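Local structure of BtGH115A (5BY3) at residues A[247-258]-A[271-280]. The protein is a family GH115 4-O-methyl-alpha-glucuronidase from Bacteroides thetaiotaomicron, specific for decorated arabinogalactans. Numbering follows the deposited sequence.
Sequences MACNAAGEWKIR and AVYQFWEDRV
Glu254 OE1 is gripped by two donors: Arg279 NH1 meets its syn lone pair at 2.8 Å, while the backbone N of Asn250 reaches it at 2.9 Å from the anti side. Carboxylate and guanidinium lie nearly coplanar, 11° apart, and the salt bridge is completed by Arg279 NH2 on Glu254 OE2, though that pair is modelled too close for its length to be taken at face value. Arg279 NH1 also donates to Ala248 O at 2.9 Å, its chain bent at chi2 and chi3, which brings the edge of the guanidinium to this carbonyl. A second arginine, Arg258, adds a salt bridge from NH1 to Glu254 OE2 from above the carboxylate plane; Arg258 NH1 lies 3.2 Å from Arg279 NH2, and the shared buried carboxylate probably offsets the two like charges. A methionine in place of Arg279 would probably leave Ala248 O without this donor and Glu254 without its mate from the helix 265-283. Beyond this network, Phe275 sits as a knob among Ala251, Glu254, Trp255 and Arg258. The edge of Trp255 points into one face of Phe275 in a T-shaped stack, centroids 4.8 Å apart, while Trp255 NE1 is bonded to Gly261 O. Cys249 SG approaches the Phe275 ring obliquely, 4.4 Å from its centroid. Farther along, Met247, a selenomethionine, lays CG over the face of the Trp276 five-membered ring, 4.1 Å from the centroid, a CH-pi contact; Val272 CG1 covers the opposite face. The axes of 251-258, N-capped by Asn250, and 271-280 cross at 109°, a steeply crossed helix pair in the excursion between strands 238-239 and 290-291 of the eight-stranded parallel sheet, consistent with the TIM-barrel clan of the family.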
# COMPACT_ATOMS: atom_id res chain seq x y z
N MSE A 247 7.76 18.71 -12.24
CA MSE A 247 6.63 19.35 -13.03
C MSE A 247 6.34 18.41 -14.11
O MSE A 247 6.77 18.62 -15.26
CB MSE A 247 6.85 20.74 -13.69
CG MSE A 247 6.83 21.95 -12.76
SE MSE A 247 4.98 22.54 -12.44
CE MSE A 247 4.80 23.17 -14.28
N ALA A 248 5.64 17.33 -13.77
CA ALA A 248 5.65 16.11 -14.59
C ALA A 248 7.10 15.75 -15.00
O ALA A 248 7.32 15.04 -15.99
CB ALA A 248 4.76 16.30 -15.81
N CYS A 249 8.07 16.21 -14.21
CA CYS A 249 9.48 16.24 -14.56
C CYS A 249 10.34 15.39 -13.66
O CYS A 249 10.64 15.75 -12.52
CB CYS A 249 10.01 17.68 -14.58
SG CYS A 249 10.01 18.39 -16.23
N ASN A 250 10.75 14.26 -14.20
CA ASN A 250 11.63 13.35 -13.49
C ASN A 250 13.09 13.86 -13.50
O ASN A 250 13.86 13.54 -14.40
CB ASN A 250 11.49 11.93 -14.09
CG ASN A 250 12.53 10.96 -13.55
OD1 ASN A 250 13.37 11.31 -12.70
ND2 ASN A 250 12.50 9.74 -14.05
N ALA A 251 13.46 14.63 -12.48
CA ALA A 251 14.82 15.16 -12.37
C ALA A 251 15.85 14.03 -12.32
O ALA A 251 16.87 14.06 -13.04
CB ALA A 251 14.91 16.03 -11.16
N ALA A 252 15.54 13.00 -11.51
CA ALA A 252 16.42 11.82 -11.28
C ALA A 252 17.06 11.27 -12.55
O ALA A 252 18.28 11.13 -12.60
CB ALA A 252 15.69 10.71 -10.53
N GLY A 253 16.24 11.02 -13.57
CA GLY A 253 16.68 10.52 -14.87
C GLY A 253 16.90 11.59 -15.94
O GLY A 253 17.84 11.48 -16.72
N GLU A 254 16.03 12.61 -15.97
CA GLU A 254 15.98 13.60 -17.09
C GLU A 254 16.99 14.71 -16.96
O GLU A 254 17.49 15.13 -17.97
CB GLU A 254 14.59 14.25 -17.27
CG GLU A 254 13.53 13.29 -17.73
CD GLU A 254 12.20 13.96 -17.97
OE1 GLU A 254 11.35 14.02 -17.05
OE2 GLU A 254 12.00 14.42 -19.10
N TRP A 255 17.28 15.17 -15.75
CA TRP A 255 18.17 16.30 -15.56
C TRP A 255 19.57 16.15 -16.19
O TRP A 255 20.12 17.11 -16.76
CB TRP A 255 18.29 16.73 -14.10
CG TRP A 255 19.12 17.99 -13.99
CD1 TRP A 255 20.43 18.07 -13.58
CD2 TRP A 255 18.73 19.32 -14.37
NE1 TRP A 255 20.86 19.38 -13.65
CE2 TRP A 255 19.85 20.17 -14.13
CE3 TRP A 255 17.54 19.89 -14.87
CZ2 TRP A 255 19.81 21.54 -14.36
CZ3 TRP A 255 17.51 21.27 -15.10
CH2 TRP A 255 18.64 22.08 -14.85
N LYS A 256 20.13 14.95 -16.09
CA LYS A 256 21.42 14.69 -16.70
C LYS A 256 21.31 14.53 -18.23
O LYS A 256 22.31 14.61 -18.91
CB LYS A 256 22.16 13.52 -16.02
CG LYS A 256 21.78 12.12 -16.48
CD LYS A 256 20.80 11.43 -15.54
CE LYS A 256 21.51 10.62 -14.45
NZ LYS A 256 20.54 9.83 -13.62
N ILE A 257 20.10 14.30 -18.75
CA ILE A 257 19.87 14.16 -20.21
C ILE A 257 19.59 15.50 -20.95
O ILE A 257 20.10 15.71 -22.06
CB ILE A 257 18.74 13.12 -20.51
CG1 ILE A 257 19.19 11.68 -20.22
CG2 ILE A 257 18.22 13.22 -21.94
CD1 ILE A 257 18.04 10.71 -19.92
N ARG A 258 18.82 16.40 -20.32
CA ARG A 258 18.17 17.55 -20.96
C ARG A 258 18.44 18.89 -20.25
O ARG A 258 18.14 19.97 -20.79
CB ARG A 258 16.65 17.38 -20.86
CG ARG A 258 15.86 16.51 -21.82
CD ARG A 258 14.41 16.41 -21.28
NE ARG A 258 13.95 17.70 -20.75
CZ ARG A 258 12.97 17.90 -19.87
NH1 ARG A 258 12.29 16.91 -19.35
NH2 ARG A 258 12.66 19.12 -19.51
N ALA A 271 17.76 27.84 -16.26
CA ALA A 271 17.88 26.50 -16.86
C ALA A 271 16.85 25.54 -16.24
O ALA A 271 16.36 24.65 -16.90
CB ALA A 271 19.29 25.96 -16.69
N VAL A 272 16.52 25.74 -14.97
CA VAL A 272 15.61 24.84 -14.29
C VAL A 272 14.22 25.13 -14.84
O VAL A 272 13.54 24.19 -15.30
CB VAL A 272 15.72 24.95 -12.75
CG1 VAL A 272 14.63 24.17 -12.05
CG2 VAL A 272 17.07 24.40 -12.29
N TYR A 273 13.86 26.43 -14.89
CA TYR A 273 12.60 26.89 -15.49
C TYR A 273 12.41 26.34 -16.91
O TYR A 273 11.35 25.79 -17.21
CB TYR A 273 12.44 28.42 -15.42
CG TYR A 273 11.16 28.93 -16.04
CD1 TYR A 273 11.07 29.13 -17.42
CD2 TYR A 273 10.05 29.20 -15.26
CE1 TYR A 273 9.90 29.59 -18.01
CE2 TYR A 273 8.86 29.66 -15.82
CZ TYR A 273 8.79 29.86 -17.20
OH TYR A 273 7.63 30.31 -17.78
N GLN A 274 13.43 26.48 -17.75
CA GLN A 274 13.40 26.00 -19.14
C GLN A 274 13.06 24.51 -19.19
O GLN A 274 12.12 24.12 -19.86
CB GLN A 274 14.75 26.23 -19.82
CG GLN A 274 15.08 27.69 -20.15
CD GLN A 274 16.38 27.86 -20.95
OE1 GLN A 274 17.32 27.07 -20.84
NE2 GLN A 274 16.42 28.91 -21.78
N PHE A 275 13.88 23.71 -18.51
CA PHE A 275 13.70 22.28 -18.25
C PHE A 275 12.22 21.90 -18.01
O PHE A 275 11.64 21.15 -18.77
CB PHE A 275 14.60 21.91 -17.05
CG PHE A 275 14.43 20.52 -16.53
CD1 PHE A 275 14.96 19.42 -17.22
CD2 PHE A 275 13.76 20.29 -15.33
CE1 PHE A 275 14.82 18.13 -16.73
CE2 PHE A 275 13.61 19.00 -14.84
CZ PHE A 275 14.14 17.93 -15.54
N TRP A 276 11.62 22.46 -16.95
CA TRP A 276 10.19 22.30 -16.65
C TRP A 276 9.28 22.67 -17.83
O TRP A 276 8.42 21.86 -18.23
CB TRP A 276 9.82 23.15 -15.44
CG TRP A 276 10.41 22.75 -14.16
CD1 TRP A 276 10.85 21.50 -13.82
CD2 TRP A 276 10.58 23.56 -13.01
NE1 TRP A 276 11.32 21.49 -12.54
CE2 TRP A 276 11.14 22.73 -12.00
CE3 TRP A 276 10.32 24.90 -12.71
CZ2 TRP A 276 11.45 23.20 -10.71
CZ3 TRP A 276 10.61 25.37 -11.43
CH2 TRP A 276 11.18 24.52 -10.44
N GLU A 277 9.52 23.86 -18.40
CA GLU A 277 8.70 24.45 -19.47
C GLU A 277 8.52 23.56 -20.68
O GLU A 277 7.40 23.40 -21.17
CB GLU A 277 9.28 25.79 -19.92
CG GLU A 277 8.65 26.38 -21.18
CD GLU A 277 9.29 27.68 -21.61
OE1 GLU A 277 8.63 28.74 -21.48
OE2 GLU A 277 10.46 27.62 -22.06
N ASP A 278 9.61 22.98 -21.17
CA ASP A 278 9.53 22.17 -22.38
C ASP A 278 8.51 21.06 -22.20
O ASP A 278 7.78 20.73 -23.13
CB ASP A 278 10.90 21.60 -22.71
CG ASP A 278 11.93 22.68 -23.04
OD1 ASP A 278 11.52 23.86 -23.19
OD2 ASP A 278 13.15 22.33 -23.15
N ARG A 279 8.47 20.53 -20.97
CA ARG A 279 7.64 19.41 -20.58
C ARG A 279 6.17 19.80 -20.46
O ARG A 279 5.32 19.15 -21.03
CB ARG A 279 8.17 18.80 -19.27
CG ARG A 279 7.24 17.85 -18.54
CD ARG A 279 6.91 16.57 -19.33
NE ARG A 279 8.03 16.05 -20.10
CZ ARG A 279 9.03 15.34 -19.58
NH1 ARG A 279 9.06 15.07 -18.28
NH2 ARG A 279 9.99 14.91 -20.37
N VAL A 280 5.88 20.84 -19.68
CA VAL A 280 4.54 21.42 -19.60
C VAL A 280 3.96 21.71 -21.01
O VAL A 280 2.78 21.50 -21.21
CB VAL A 280 4.54 22.68 -18.74
CG1 VAL A 280 3.13 23.16 -18.43
CG2 VAL A 280 5.30 22.44 -17.45